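Local coordinates for DUF1993 domain-containing protein (Shewanella denitrificans, PDB 2OQM), which is of unknown function but belongs to the DinB-like, DUF1993 family of helical-bundle proteins, at residues Ser60-Asp65 with Tyr166-His171. Sequence-based numbering, arbitrary orientation. Where two conformers were deposited one is given.
With FMT (formic acid), chain I; EDO (1,2-ethanediol), chain T.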
ATOM      1  N   SER A  60     -19.152  -8.171   5.857  1.00 23.86           N
ATOM      2  CA  SER A  60     -19.158  -6.770   6.235  0.70 21.98           C
ATOM      3  C   SER A  60     -18.347  -5.988   5.213  1.00 22.70           C
ATOM      4  O   SER A  60     -17.630  -6.561   4.418  1.00 20.11           O
ATOM      5  CB  SER A  60     -18.583  -6.596   7.649  0.70 22.91           C
ATOM      6  OG  SER A  60     -18.798  -5.288   8.185  0.70 28.56           O
ATOM      7  N   ARG A  61     -18.558  -4.686   5.225  1.00 22.35           N
ATOM      8  CA  ARG A  61     -17.987  -3.747   4.278  1.00 22.60           C
ATOM      9  C   ARG A  61     -17.985  -2.333   4.862  1.00 22.59           C
ATOM     10  O   ARG A  61     -18.698  -2.065   5.823  1.00 22.51           O
ATOM     11  CB  ARG A  61     -18.779  -3.731   3.007  1.00 23.18           C
ATOM     12  CG  ARG A  61     -20.205  -3.284   3.193  1.00 22.17           C
ATOM     13  CD  ARG A  61     -21.005  -3.556   1.953  1.00 27.97           C
ATOM     14  NE  ARG A  61     -21.444  -4.925   1.836  1.00 26.48           N
ATOM     15  CZ  ARG A  61     -21.346  -5.663   0.747  1.00 28.57           C
ATOM     16  NH1 ARG A  61     -20.747  -5.208  -0.339  1.00 30.43           N
ATOM     17  NH2 ARG A  61     -21.841  -6.865   0.774  1.00 28.43           N
ATOM     18  N   LEU A  62     -17.190  -1.454   4.266  1.00 23.62           N
ATOM     19  CA  LEU A  62     -17.060  -0.045   4.741  1.00 22.42           C
ATOM     20  C   LEU A  62     -18.055   0.912   4.094  1.00 24.18           C
ATOM     21  O   LEU A  62     -18.268   1.990   4.588  1.00 21.66           O
ATOM     22  CB  LEU A  62     -15.665   0.478   4.497  1.00 24.93           C
ATOM     23  CG  LEU A  62     -14.569  -0.233   5.283  1.00 24.68           C
ATOM     24  CD1 LEU A  62     -13.242   0.438   4.929  1.00 21.25           C
ATOM     25  CD2 LEU A  62     -14.917  -0.243   6.800  1.00 24.43           C
ATOM     26  N   ALA A  63     -18.679   0.484   3.004  1.00 22.52           N
ATOM     27  CA  ALA A  63     -19.687   1.284   2.303  1.00 24.22           C
ATOM     28  C   ALA A  63     -20.566   0.370   1.526  1.00 21.24           C
ATOM     29  O   ALA A  63     -20.113  -0.696   1.054  1.00 21.40           O
ATOM     30  CB  ALA A  63     -19.066   2.338   1.376  1.00 24.08           C
ATOM     31  N   ALA A  64     -21.804   0.778   1.342  1.00 22.85           N
ATOM     32  CA  ALA A  64     -22.807  -0.106   0.737  1.00 21.12           C
ATOM     33  C   ALA A  64     -22.475  -0.562  -0.701  1.00 23.07           C
ATOM     34  O   ALA A  64     -22.832  -1.666  -1.113  1.00 24.26           O
ATOM     35  CB  ALA A  64     -24.221   0.586   0.755  1.00 22.58           C
ATOM     36  N   ASP A  65     -21.775   0.296  -1.444  1.00 24.08           N
ATOM     37  CA  ASP A  65     -21.331  -0.010  -2.812  1.00 24.35           C
ATOM     38  C   ASP A  65     -19.855  -0.362  -2.904  1.00 26.98           C
ATOM     39  O   ASP A  65     -19.274  -0.220  -3.978  1.00 26.63           O
ATOM     40  CB  ASP A  65     -21.684   1.152  -3.767  1.00 28.38           C
ATOM     41  CG  ASP A  65     -20.949   2.414  -3.441  1.00 30.56           C
ATOM     42  OD1 ASP A  65     -20.229   2.401  -2.437  1.00 31.73           O
ATOM     43  OD2 ASP A  65     -21.061   3.402  -4.212  1.00 34.75           O
ATOM     44  N   TYR A 166      -8.321  -5.121   6.555  1.00 21.82           N
ATOM     45  CA  TYR A 166      -7.992  -4.768   7.902  1.00 20.46           C
ATOM     46  C   TYR A 166      -8.996  -3.791   8.502  1.00 23.00           C
ATOM     47  O   TYR A 166      -9.462  -3.975   9.610  1.00 21.20           O
ATOM     48  CB  TYR A 166      -6.597  -4.190   7.896  1.00 21.69           C
ATOM     49  CG  TYR A 166      -6.040  -3.641   9.175  1.00 24.43           C
ATOM     50  CD1 TYR A 166      -6.462  -2.401   9.673  1.00 25.86           C
ATOM     51  CD2 TYR A 166      -4.989  -4.324   9.875  1.00 24.13           C
ATOM     52  CE1 TYR A 166      -5.948  -1.913  10.861  1.00 21.73           C
ATOM     53  CE2 TYR A 166      -4.438  -3.790  11.002  1.00 26.74           C
ATOM     54  CZ  TYR A 166      -4.900  -2.585  11.489  1.00 26.07           C
ATOM     55  OH  TYR A 166      -4.303  -2.055  12.610  1.00 27.12           O
ATOM     56  N   GLY A 167      -9.324  -2.731   7.758  1.00 22.52           N
ATOM     57  CA  GLY A 167     -10.286  -1.727   8.189  1.00 19.50           C
ATOM     58  C   GLY A 167     -11.680  -2.263   8.489  1.00 19.66           C
ATOM     59  O   GLY A 167     -12.328  -1.880   9.452  1.00 20.44           O
ATOM     60  N   ILE A 168     -12.151  -3.173   7.639  1.00 22.51           N
ATOM     61  CA  ILE A 168     -13.429  -3.809   7.889  1.00 19.34           C
ATOM     62  C   ILE A 168     -13.400  -4.498   9.256  1.00 22.73           C
ATOM     63  O   ILE A 168     -14.344  -4.358  10.037  1.00 21.82           O
ATOM     64  CB  ILE A 168     -13.852  -4.802   6.756  1.00 22.21           C
ATOM     65  CG1 ILE A 168     -14.118  -4.038   5.457  1.00 23.99           C
ATOM     66  CG2 ILE A 168     -15.141  -5.539   7.150  1.00 17.77           C
ATOM     67  CD1 ILE A 168     -14.229  -4.918   4.214  1.00 19.57           C
ATOM     68  N   LEU A 169     -12.339  -5.256   9.538  1.00 21.44           N
ATOM     69  CA  LEU A 169     -12.266  -6.018  10.781  1.00 20.93           C
ATOM     70  C   LEU A 169     -12.160  -5.086  11.959  1.00 21.35           C
ATOM     71  O   LEU A 169     -12.849  -5.224  12.955  1.00 23.06           O
ATOM     72  CB  LEU A 169     -11.097  -6.969  10.751  1.00 21.74           C
ATOM     73  CG  LEU A 169     -11.314  -8.112   9.763  1.00 21.02           C
ATOM     74  CD1 LEU A 169      -9.964  -8.858   9.552  1.00 21.55           C
ATOM     75  CD2 LEU A 169     -12.438  -9.021  10.321  1.00 23.99           C
ATOM     76  N   ARG A 170     -11.306  -4.106  11.819  1.00 22.26           N
ATOM     77  CA  ARG A 170     -11.096  -3.112  12.866  0.50 21.21           C
ATOM     78  C   ARG A 170     -12.389  -2.361  13.209  1.00 21.87           C
ATOM     79  O   ARG A 170     -12.750  -2.182  14.379  1.00 21.49           O
ATOM     80  CB  ARG A 170     -10.021  -2.145  12.381  0.50 24.29           C
ATOM     81  CG  ARG A 170      -9.490  -1.203  13.407  0.50 26.99           C
ATOM     82  CD  ARG A 170      -8.808  -1.910  14.563  0.50 31.22           C
ATOM     83  NE  ARG A 170      -8.456  -0.956  15.603  0.50 29.59           N
ATOM     84  CZ  ARG A 170      -7.318  -0.266  15.645  0.50 29.01           C
ATOM     85  NH1 ARG A 170      -6.374  -0.425  14.730  0.50 31.34           N
ATOM     86  NH2 ARG A 170      -7.106   0.589  16.635  0.50 38.57           N
ATOM     87  N   HIS A 171     -13.121  -1.969  12.185  1.00 23.67           N
ATOM     88  CA  HIS A 171     -14.398  -1.280  12.317  1.00 21.86           C
ATOM     89  C   HIS A 171     -15.409  -2.105  13.093  1.00 21.44           C
ATOM     90  O   HIS A 171     -16.227  -1.564  13.823  1.00 22.36           O
ATOM     91  CB  HIS A 171     -14.897  -0.928  10.892  1.00 22.37           C
ATOM     92  CG  HIS A 171     -16.251  -0.285  10.829  1.00 20.81           C
ATOM     93  ND1 HIS A 171     -16.496   0.977  11.307  1.00 22.62           N
ATOM     94  CD2 HIS A 171     -17.411  -0.707  10.263  1.00 26.04           C
ATOM     95  CE1 HIS A 171     -17.768   1.290  11.093  1.00 24.51           C
ATOM     96  NE2 HIS A 171     -18.352   0.279  10.467  1.00 22.12           N
TER
HETATM   97  C   FMT I 178     -23.696  -6.267   4.632  1.00 44.74           C
HETATM   98  O1  FMT I 178     -24.103  -7.051   3.758  1.00 47.01           O
HETATM   99  O2  FMT I 178     -22.551  -5.776   4.626  1.00 40.65           O
HETATM  100  C1  EDO T 176     -17.030   3.116  15.311  1.00 29.32           C
HETATM  101  O1  EDO T 176     -16.062   3.874  14.601  1.00 35.65           O
HETATM  102  C2  EDO T 176     -17.183   1.689  14.740  1.00 33.58           C
HETATM  103  O2  EDO T 176     -16.242   0.768  15.340  1.00 29.49           O
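Gly-167 meets Leu-62 through its carbonyl O, which lies 4.1 Å from CD2 of the leucine. Ile-168 follows and supplies most of the helix's side of the contact. Its CG2, placed anti to the backbone N by chi1 of -66°, reaches Ser-60 CB at 3.6 Å, while CG1, anti to the carbonyl carbon, lies 3.8 Å from Leu-62 CG. CD1 ends 3.9 Å from the CA of Arg-61, against the loop backbone. Ser-60 OG is hydrogen-bonded to Asn-172 ND2, just beyond this turn of the helix. The contact lays the loop between helices 54-58 and 69-87 on the C-terminal part of helix 146-172, at one end of the four-helix bundle expected of a DinB-family protein. The Arg-61 side chain leaves the backbone away from the helix; its NE is hydrogen-bonded to O2 of a formic acid, probably from the crystallisation liquor (3.1 Å, 165°), and its NH1 to Gln-66 O; an alanine here would probably leave that carbonyl without its guanidinium partner and the loop around it less firmly held. One turn after Gly-167, His-171 sets its CB 4.1 Å from Leu-62 CD2, and its ND1 is hydrogen-bonded to Leu-62 O of the second subunit.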